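Long-range contacts in sigma regulatory family protein-PP2C phosphatase (Chlamydia trachomatis serovar L2, PDB 6MAB), which probably acts as a membrane-anchored PP2C-type phosphatase whose periplasmic sensor domain, the part modelled here, is implicated in TCA cycle regulation: residues A[158-163]-A[179-184]; A[188-193]-A[216-221]; A[233-238]-A[255-260]. All coordinates share one frame; numbering follows the deposited sequence. Where two conformers were deposited one is given.

Interaction 1: residues A[158-163]-A[179-184]; sequences GLLAAK and ILQATD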
loop_
_atom_site.group_PDB
_atom_site.type_symbol
_atom_site.label_atom_id
_atom_site.label_comp_id
_atom_site.label_asym_id
_atom_site.label_seq_id
_atom_site.Cartn_x
_atom_site.Cartn_y
_atom_site.Cartn_z
ATOM N N GLY A 158 -8.549 11.607 -3.216
ATOM C CA GLY A 158 -9.245 11.769 -4.484
ATOM C C GLY A 158 -9.721 10.455 -5.080
ATOM O O GLY A 158 -10.820 10.386 -5.639
ATOM N N LEU A 159 -8.892 9.409 -5.007
ATOM C CA LEU A 159 -9.269 8.125 -5.596
ATOM C C LEU A 159 -10.391 7.439 -4.829
ATOM O O LEU A 159 -11.153 6.655 -5.414
ATOM C CB LEU A 159 -8.061 7.213 -5.683
ATOM C CG LEU A 159 -6.979 7.608 -6.692
ATOM C CD1 LEU A 159 -5.798 6.657 -6.581
ATOM C CD2 LEU A 159 -7.515 7.586 -8.113
ATOM N N LEU A 160 -10.523 7.714 -3.531
ATOM C CA LEU A 160 -11.596 7.119 -2.748
ATOM C C LEU A 160 -12.835 8.007 -2.661
ATOM O O LEU A 160 -13.869 7.575 -2.134
ATOM C CB LEU A 160 -11.076 6.787 -1.334
ATOM C CG LEU A 160 -10.409 5.421 -1.175
ATOM C CD1 LEU A 160 -9.367 5.200 -2.208
ATOM C CD2 LEU A 160 -9.805 5.297 0.252
ATOM N N ALA A 161 -12.766 9.238 -3.162
ATOM C CA ALA A 161 -13.939 10.097 -3.169
ATOM C C ALA A 161 -15.033 9.494 -4.047
ATOM O O ALA A 161 -14.758 8.879 -5.081
ATOM C CB ALA A 161 -13.569 11.491 -3.669
ATOM N N ALA A 162 -16.285 9.684 -3.630
ATOM C CA ALA A 162 -17.453 9.171 -4.343
ATOM C C ALA A 162 -18.608 10.156 -4.132
ATOM O O ALA A 162 -19.572 9.898 -3.420
ATOM C CB ALA A 162 -17.824 7.762 -3.868
ATOM N N LYS A 163 -18.519 11.324 -4.772
ATOM C CA LYS A 163 -19.522 12.367 -4.580
ATOM C C LYS A 163 -20.623 12.341 -5.629
ATOM O O LYS A 163 -21.772 12.672 -5.312
ATOM C CB LYS A 163 -18.858 13.747 -4.599
ATOM N N ILE A 179 -8.410 -4.380 4.808
ATOM C CA ILE A 179 -8.609 -3.075 4.182
ATOM C C ILE A 179 -7.730 -2.034 4.870
ATOM O O ILE A 179 -7.780 -1.854 6.085
ATOM C CB ILE A 179 -10.090 -2.688 4.203
ATOM C CG1 ILE A 179 -10.887 -3.654 3.310
ATOM C CG2 ILE A 179 -10.273 -1.239 3.751
ATOM C CD1 ILE A 179 -12.395 -3.494 3.370
ATOM N N LEU A 180 -6.892 -1.346 4.091
ATOM C CA LEU A 180 -6.069 -0.285 4.657
ATOM C C LEU A 180 -6.850 1.015 4.784
ATOM O O LEU A 180 -6.685 1.757 5.762
ATOM C CB LEU A 180 -4.828 -0.084 3.800
ATOM C CG LEU A 180 -3.914 -1.289 3.582
ATOM C CD1 LEU A 180 -2.681 -0.855 2.771
ATOM C CD2 LEU A 180 -3.496 -1.934 4.877
ATOM N N GLN A 181 -7.685 1.321 3.791
ATOM C CA GLN A 181 -8.452 2.552 3.769
ATOM C C GLN A 181 -9.548 2.408 2.729
ATOM O O GLN A 181 -9.319 1.835 1.654
ATOM C CB GLN A 181 -7.551 3.747 3.461
ATOM C CG GLN A 181 -8.201 5.071 3.682
ATOM C CD GLN A 181 -7.184 6.171 3.768
ATOM O OE1 GLN A 181 -6.901 6.839 2.778
ATOM N NE2 GLN A 181 -6.616 6.366 4.963
ATOM N N ALA A 182 -10.727 2.928 3.047
ATOM C CA ALA A 182 -11.851 2.859 2.123
ATOM C C ALA A 182 -12.661 4.145 2.153
ATOM O O ALA A 182 -12.623 4.918 3.121
ATOM C CB ALA A 182 -12.770 1.662 2.451
ATOM N N THR A 183 -13.447 4.341 1.089
ATOM C CA THR A 183 -14.405 5.438 1.038
ATOM C C THR A 183 -15.221 5.487 2.318
ATOM O O THR A 183 -15.444 6.552 2.895
ATOM C CB THR A 183 -15.341 5.255 -0.157
ATOM O OG1 THR A 183 -14.551 5.131 -1.365
ATOM C CG2 THR A 183 -16.331 6.425 -0.250
ATOM N N ASP A 184 -15.704 4.332 2.736
ATOM C CA ASP A 184 -16.415 4.184 4.000
ATOM C C ASP A 184 -15.372 3.855 5.069
ATOM O O ASP A 184 -14.813 2.757 5.090
ATOM C CB ASP A 184 -17.481 3.100 3.868
ATOM C CG ASP A 184 -18.613 3.507 2.942
ATOM O OD1 ASP A 184 -19.365 4.447 3.290
ATOM O OD2 ASP A 184 -18.745 2.899 1.858
#
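At the junction where helix 153-160 leads into the second sheet of this periplasmic domain, L160 meets T183, the residue just beyond edge strand 179-182. The T183 hydroxyl donates to the main-chain carbonyl of L160, with OG1 to O at 2.7 Å. It arrives in the carbonyl plane on a lone pair, at a C=O...O angle of 131°. The same OG1 also accepts from the backbone N of T170 on neighbouring strand 169-174, so one hydroxyl is held between the junction and the strand beside it. With chi1 at -55°, OG1 sits beside T183's own nitrogen while CG2 is anti to it, and both branches end up near the L160 oxygen. CG2 lies 3.3 Å from L160 O, and the same methyl meets A162 CB at 4.1 Å.

The fold explains why these residues meet. Two antiparallel sheets follow one another along the chain, and the long helix 2-31 packs on the second, an architecture consistent with a double Cache (PAS-like) sensor domain; residues 158-163 form part of the connection from the first sheet to the second. L159 touches T27 and L28 of that long helix, and its carbonyl accepts a bond from K24 NZ. L160 faces the edge strand instead.

Its CD2 methyl lies against the backbone of the strand, 3.6 Å from A182 C, and also reaches the CG of Q181 at 3.8 Å. The L160 and T183 side chains slide past each other in opposite directions, so the leucine packs along the peptide leading into T183 while the threonine reaches back to the leucine's carbonyl. The methyl group of A182 points away from the helix and touches Y259 on strand 254-261.

Interaction 2: residues A[188-193]-A[216-221]; sequences DLVSIH and LLRPPL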
loop_
_atom_site.group_PDB
_atom_site.type_symbol
_atom_site.label_atom_id
_atom_site.label_comp_id
_atom_site.label_asym_id
_atom_site.label_seq_id
_atom_site.Cartn_x
_atom_site.Cartn_y
_atom_site.Cartn_z
ATOM N N ASP A 188 -12.158 0.554 7.494
ATOM C CA ASP A 188 -10.716 0.636 7.664
ATOM C C ASP A 188 -10.235 -0.418 8.667
ATOM O O ASP A 188 -10.804 -0.583 9.763
ATOM C CB ASP A 188 -10.304 2.036 8.112
ATOM C CG ASP A 188 -10.489 3.099 7.017
ATOM O OD1 ASP A 188 -10.973 2.806 5.901
ATOM O OD2 ASP A 188 -10.153 4.249 7.309
ATOM N N LEU A 189 -9.215 -1.161 8.249
ATOM C CA LEU A 189 -8.571 -2.225 9.036
ATOM C C LEU A 189 -9.573 -3.307 9.446
ATOM O O LEU A 189 -9.591 -3.773 10.578
ATOM C CB LEU A 189 -7.839 -1.655 10.252
ATOM C CG LEU A 189 -6.676 -0.699 9.920
ATOM C CD1 LEU A 189 -6.028 -0.151 11.188
ATOM C CD2 LEU A 189 -5.629 -1.388 9.052
ATOM N N VAL A 190 -10.376 -3.727 8.483
ATOM C CA VAL A 190 -11.318 -4.829 8.585
ATOM C C VAL A 190 -10.917 -5.868 7.556
ATOM O O VAL A 190 -10.419 -5.536 6.476
ATOM C CB VAL A 190 -12.765 -4.339 8.353
ATOM C CG1 VAL A 190 -13.739 -5.489 8.269
ATOM C CG2 VAL A 190 -13.163 -3.353 9.485
ATOM N N SER A 191 -11.133 -7.134 7.899
ATOM C CA SER A 191 -10.843 -8.246 7.005
ATOM C C SER A 191 -11.951 -8.472 5.975
ATOM O O SER A 191 -13.140 -8.461 6.297
ATOM C CB SER A 191 -10.646 -9.526 7.813
ATOM O OG SER A 191 -10.461 -10.621 6.931
ATOM N N ILE A 192 -11.549 -8.724 4.727
ATOM C CA ILE A 192 -12.523 -9.111 3.706
ATOM C C ILE A 192 -12.926 -10.572 3.727
ATOM O O ILE A 192 -13.799 -10.963 2.947
ATOM C CB ILE A 192 -11.989 -8.832 2.293
ATOM C CG1 ILE A 192 -10.774 -9.716 1.997
ATOM C CG2 ILE A 192 -11.649 -7.346 2.156
ATOM C CD1 ILE A 192 -10.362 -9.718 0.531
ATOM N N HIS A 193 -12.307 -11.408 4.557
ATOM C CA HIS A 193 -12.581 -12.837 4.553
ATOM C C HIS A 193 -13.684 -13.173 5.555
ATOM O O HIS A 193 -14.256 -12.288 6.196
ATOM C CB HIS A 193 -11.291 -13.599 4.833
ATOM C CG HIS A 193 -10.239 -13.357 3.799
ATOM N ND1 HIS A 193 -10.451 -13.608 2.460
ATOM C CD2 HIS A 193 -8.986 -12.856 3.895
ATOM C CE1 HIS A 193 -9.369 -13.274 1.776
ATOM N NE2 HIS A 193 -8.466 -12.814 2.624
ATOM N N LEU A 216 -8.764 -7.584 16.180
ATOM C CA LEU A 216 -9.211 -8.950 15.963
ATOM C C LEU A 216 -10.642 -9.169 16.426
ATOM O O LEU A 216 -11.136 -10.299 16.372
ATOM C CB LEU A 216 -8.265 -9.920 16.658
ATOM C CG LEU A 216 -6.787 -9.684 16.322
ATOM C CD1 LEU A 216 -5.911 -10.565 17.167
ATOM C CD2 LEU A 216 -6.510 -9.909 14.845
ATOM N N LEU A 217 -11.321 -8.111 16.854
ATOM C CA LEU A 217 -12.730 -8.190 17.192
ATOM C C LEU A 217 -13.641 -7.517 16.175
ATOM O O LEU A 217 -14.866 -7.593 16.326
ATOM C CB LEU A 217 -12.979 -7.562 18.560
ATOM C CG LEU A 217 -12.338 -8.315 19.734
ATOM C CD1 LEU A 217 -12.623 -7.600 21.024
ATOM C CD2 LEU A 217 -12.827 -9.745 19.805
ATOM N N ARG A 218 -13.097 -6.903 15.143
ATOM C CA ARG A 218 -13.939 -6.233 14.160
ATOM C C ARG A 218 -14.589 -7.259 13.228
ATOM O O ARG A 218 -13.874 -8.056 12.603
ATOM C CB ARG A 218 -13.110 -5.224 13.367
ATOM C CG ARG A 218 -12.584 -4.083 14.200
ATOM C CD ARG A 218 -11.927 -2.983 13.386
ATOM N NE ARG A 218 -11.570 -1.859 14.248
ATOM C CZ ARG A 218 -10.918 -0.778 13.845
ATOM N NH1 ARG A 218 -10.526 -0.661 12.577
ATOM N NH2 ARG A 218 -10.643 0.181 14.720
ATOM N N PRO A 219 -15.914 -7.280 13.100
ATOM C CA PRO A 219 -16.562 -8.282 12.227
ATOM C C PRO A 219 -16.032 -8.202 10.807
ATOM O O PRO A 219 -16.104 -7.138 10.176
ATOM C CB PRO A 219 -18.050 -7.904 12.293
ATOM C CG PRO A 219 -18.193 -7.304 13.666
ATOM C CD PRO A 219 -16.912 -6.528 13.890
ATOM N N PRO A 220 -15.507 -9.303 10.277
ATOM C CA PRO A 220 -15.036 -9.308 8.881
ATOM C C PRO A 220 -16.203 -9.173 7.915
ATOM O O PRO A 220 -17.365 -9.421 8.246
ATOM C CB PRO A 220 -14.369 -10.675 8.723
ATOM C CG PRO A 220 -14.172 -11.188 10.065
ATOM C CD PRO A 220 -15.203 -10.568 10.950
ATOM N N LEU A 221 -15.864 -8.796 6.683
ATOM C CA LEU A 221 -16.878 -8.531 5.666
ATOM C C LEU A 221 -17.341 -9.776 4.922
ATOM O O LEU A 221 -18.405 -9.742 4.286
ATOM C CB LEU A 221 -16.325 -7.532 4.637
ATOM C CG LEU A 221 -15.990 -6.137 5.141
ATOM C CD1 LEU A 221 -15.518 -5.322 3.952
ATOM C CD2 LEU A 221 -17.194 -5.489 5.781
HETATM O O HOH W 1 -12.020 -7.811 10.573
#
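S191, which packs its CB against P220, has a hydroxyl gripped by three groups. OG accepts from H193 N at 3.1 Å, which makes an ST turn, and it is also hydrogen-bonded to T195 O and Q200 NE2. A chi1 of 176° swings OG round to the carbonyl side, where the nitrogen two residues on can reach it.

The direct tie between 188-193 and 216-221 is made by the main chain. L221 N donates to S191 O at 2.8 Å, almost straight at 171°, and it approaches nearly end-on to the carbonyl. A second tie runs through water: one molecule accepts from S191 N and donates to R218 O at 2.8 Å. Both polar atoms of the S191 backbone are therefore used in joining the two loops, which belong to the long, largely irregular excursion between edge strand 179-182 and strand 224-225.

V190 packs alongside. Its CG1 rests on L221 CG at 3.9 Å, the two side chains crossing at about a right angle, while CG2 leans on the aliphatic part of R218, 4.1 Å from CD. The extended arginine carries its guanidinium past V190 until NH1 stands 2.8 Å from D188 O, which lies at the edge of the guanidinium, near its plane. The D188 carboxylate is engaged elsewhere, with OD1 accepting from A182 N of the edge strand. The direct and the water-borne bond thus both run between main-chain atoms, with V190, R218 and L221 packing beside them.

Interaction 3: residues A[233-238]-A[255-260]; sequences VSFCIG and RILTYE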
loop_
_atom_site.group_PDB
_atom_site.type_symbol
_atom_site.label_atom_id
_atom_site.label_comp_id
_atom_site.label_asym_id
_atom_site.label_seq_id
_atom_site.Cartn_x
_atom_site.Cartn_y
_atom_site.Cartn_z
ATOM N N VAL A 233 -17.598 -9.776 -6.350
ATOM C CA VAL A 233 -17.961 -10.211 -5.007
ATOM C C VAL A 233 -19.217 -9.500 -4.533
ATOM O O VAL A 233 -19.591 -8.437 -5.031
ATOM C CB VAL A 233 -16.821 -9.947 -4.012
ATOM C CG1 VAL A 233 -15.579 -10.753 -4.402
ATOM C CG2 VAL A 233 -16.518 -8.446 -3.968
ATOM N N SER A 234 -19.852 -10.087 -3.514
ATOM C CA SER A 234 -20.941 -9.440 -2.804
ATOM C C SER A 234 -20.614 -9.423 -1.319
ATOM O O SER A 234 -19.892 -10.287 -0.815
ATOM C CB SER A 234 -22.298 -10.152 -3.034
ATOM O OG SER A 234 -22.296 -11.460 -2.490
ATOM N N PHE A 235 -21.129 -8.409 -0.637
ATOM C CA PHE A 235 -20.974 -8.290 0.807
ATOM C C PHE A 235 -21.993 -7.273 1.294
ATOM O O PHE A 235 -22.688 -6.641 0.501
ATOM C CB PHE A 235 -19.537 -7.906 1.190
ATOM C CG PHE A 235 -19.083 -6.586 0.661
ATOM C CD1 PHE A 235 -18.667 -6.466 -0.665
ATOM C CD2 PHE A 235 -19.010 -5.483 1.492
ATOM C CE1 PHE A 235 -18.214 -5.251 -1.155
ATOM C CE2 PHE A 235 -18.568 -4.269 1.024
ATOM C CZ PHE A 235 -18.148 -4.149 -0.300
ATOM N N CYS A 236 -22.095 -7.145 2.614
ATOM C CA CYS A 236 -23.003 -6.192 3.230
ATOM C C CYS A 236 -22.224 -5.187 4.064
ATOM O O CYS A 236 -21.198 -5.519 4.676
ATOM C CB CYS A 236 -24.036 -6.906 4.106
ATOM S SG CYS A 236 -25.216 -7.856 3.158
ATOM N N ILE A 237 -22.723 -3.950 4.080
ATOM C CA ILE A 237 -22.260 -2.900 4.985
ATOM C C ILE A 237 -23.472 -2.464 5.779
ATOM O O ILE A 237 -24.416 -1.897 5.214
ATOM C CB ILE A 237 -21.645 -1.707 4.256
ATOM C CG1 ILE A 237 -20.448 -2.156 3.450
ATOM C CG2 ILE A 237 -21.227 -0.643 5.275
ATOM C CD1 ILE A 237 -19.861 -1.038 2.566
ATOM N N GLY A 238 -23.453 -2.716 7.088
ATOM C CA GLY A 238 -24.647 -2.467 7.875
ATOM C C GLY A 238 -25.750 -3.297 7.256
ATOM O O GLY A 238 -25.587 -4.495 7.009
ATOM N N ARG A 255 -4.100 -4.639 -3.411
ATOM C CA ARG A 255 -5.228 -4.847 -4.297
ATOM C C ARG A 255 -6.165 -3.663 -4.166
ATOM O O ARG A 255 -6.104 -2.908 -3.199
ATOM C CB ARG A 255 -5.991 -6.150 -3.972
ATOM C CG ARG A 255 -5.110 -7.390 -3.847
ATOM C CD ARG A 255 -5.859 -8.662 -4.257
ATOM N NE ARG A 255 -6.576 -9.300 -3.170
ATOM C CZ ARG A 255 -7.431 -10.305 -3.344
ATOM N NH1 ARG A 255 -7.681 -10.768 -4.566
ATOM N NH2 ARG A 255 -8.044 -10.847 -2.301
ATOM N N ILE A 256 -7.052 -3.516 -5.140
ATOM C CA ILE A 256 -8.070 -2.477 -5.120
ATOM C C ILE A 256 -9.430 -3.158 -5.211
ATOM O O ILE A 256 -9.658 -3.989 -6.100
ATOM C CB ILE A 256 -7.893 -1.469 -6.270
ATOM C CG1 ILE A 256 -6.604 -0.664 -6.096
ATOM C CG2 ILE A 256 -9.035 -0.492 -6.321
ATOM C CD1 ILE A 256 -6.231 0.100 -7.352
ATOM N N LEU A 257 -10.319 -2.806 -4.295
ATOM C CA LEU A 257 -11.711 -3.241 -4.309
ATOM C C LEU A 257 -12.561 -2.035 -4.677
ATOM O O LEU A 257 -12.586 -1.055 -3.932
ATOM C CB LEU A 257 -12.132 -3.788 -2.935
ATOM C CG LEU A 257 -13.639 -4.020 -2.758
ATOM C CD1 LEU A 257 -14.172 -5.171 -3.578
ATOM C CD2 LEU A 257 -13.918 -4.265 -1.258
ATOM N N THR A 258 -13.241 -2.070 -5.826
ATOM C CA THR A 258 -14.286 -1.076 -6.058
ATOM C C THR A 258 -15.635 -1.697 -5.703
ATOM O O THR A 258 -15.817 -2.908 -5.808
ATOM C CB THR A 258 -14.276 -0.581 -7.493
ATOM O OG1 THR A 258 -14.271 -1.710 -8.358
ATOM C CG2 THR A 258 -13.035 0.278 -7.732
ATOM N N TYR A 259 -16.566 -0.875 -5.232
ATOM C CA TYR A 259 -17.834 -1.427 -4.771
ATOM C C TYR A 259 -18.905 -0.357 -4.875
ATOM O O TYR A 259 -18.615 0.843 -4.970
ATOM C CB TYR A 259 -17.725 -2.010 -3.332
ATOM C CG TYR A 259 -17.415 -0.995 -2.217
ATOM C CD1 TYR A 259 -16.115 -0.580 -1.975
ATOM C CD2 TYR A 259 -18.431 -0.460 -1.427
ATOM C CE1 TYR A 259 -15.815 0.359 -0.978
ATOM C CE2 TYR A 259 -18.133 0.473 -0.415
ATOM C CZ TYR A 259 -16.825 0.869 -0.214
ATOM O OH TYR A 259 -16.509 1.804 0.762
ATOM N N GLU A 260 -20.152 -0.820 -4.857
ATOM C CA GLU A 260 -21.317 0.030 -5.053
ATOM C C GLU A 260 -22.523 -0.706 -4.490
ATOM O O GLU A 260 -22.541 -1.941 -4.436
ATOM C CB GLU A 260 -21.515 0.336 -6.546
ATOM C CG GLU A 260 -22.734 1.178 -6.877
ATOM C CD GLU A 260 -22.737 2.545 -6.189
ATOM O OE1 GLU A 260 -22.953 2.616 -4.945
ATOM O OE2 GLU A 260 -22.531 3.555 -6.908
#
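Strands 233-237 and 255-260 run at 63° to each other with their axes 9.0 Å apart at closest approach, and V233 and Y259 have the nearest CA atoms. They belong to the second antiparallel sheet, one consistent with the PAS-like half of a double Cache domain, with strand 240-249 lying between them. Across that intervening strand the contact is made by side chains, and the strong twist between the two strands turns one face of each towards the other.

V233, F235 and I237 project from one strand, L257 and Y259 from the other. The central pair is aromatic: the edge of F235 is directed at the face of Y259 in an offset edge-to-face stack, with ring centroids 5.7 Å apart and planes at 62°. F235 CZ also reaches the base of the tyrosine side chain, 3.7 Å from Y259 CB. Both aromatics carry CG between the backbone nitrogen and carbonyl carbon, a shared torsion that goes with the right-angle crossing of their side chains.

Aliphatic groups flank the pair. I237 sends its CD1 to Y259 CE2 at 3.8 Å, and L257 brings CD2 to within 4.3 Å of F235 CZ. L223, from the loop before strand 224-225, packs on both V233 and F235, while M242 of the middle strand lies against Y259. On its other face strand 254-261 meets the long N-terminal helix, where I256 touches A25 and L28. The tyrosine hydroxyl is hydrogen-bonded to D184 OD2, which gives the polar end of this otherwise apolar ring a partner. At the far end of the contact, V233 CG2 touches L257 CD1 at 4.0 Å.

How the interactions relate
Interactions 1, 2 and 3 follow one another along the chain without overlap, and all lie in or beside the second sheet of the sensor domain. The centres of interactions 1 and 2 are about 16 Å apart. Those of interactions 1 and 3 are about 12 Å apart, and those of interactions 2 and 3 about 13 Å. Strand 179-182 links the first two: the backbone of I179 pairs with L189 and V190, probably through two hydrogen bonds. D184 and Y259 join interactions 1 and 3, while L221 of interaction 2 packs beside F235 and C236. The link between the sheets, the loop excursion and the twisted sheet thus meet in one half of the sensor domain, probably its second Cache-type module.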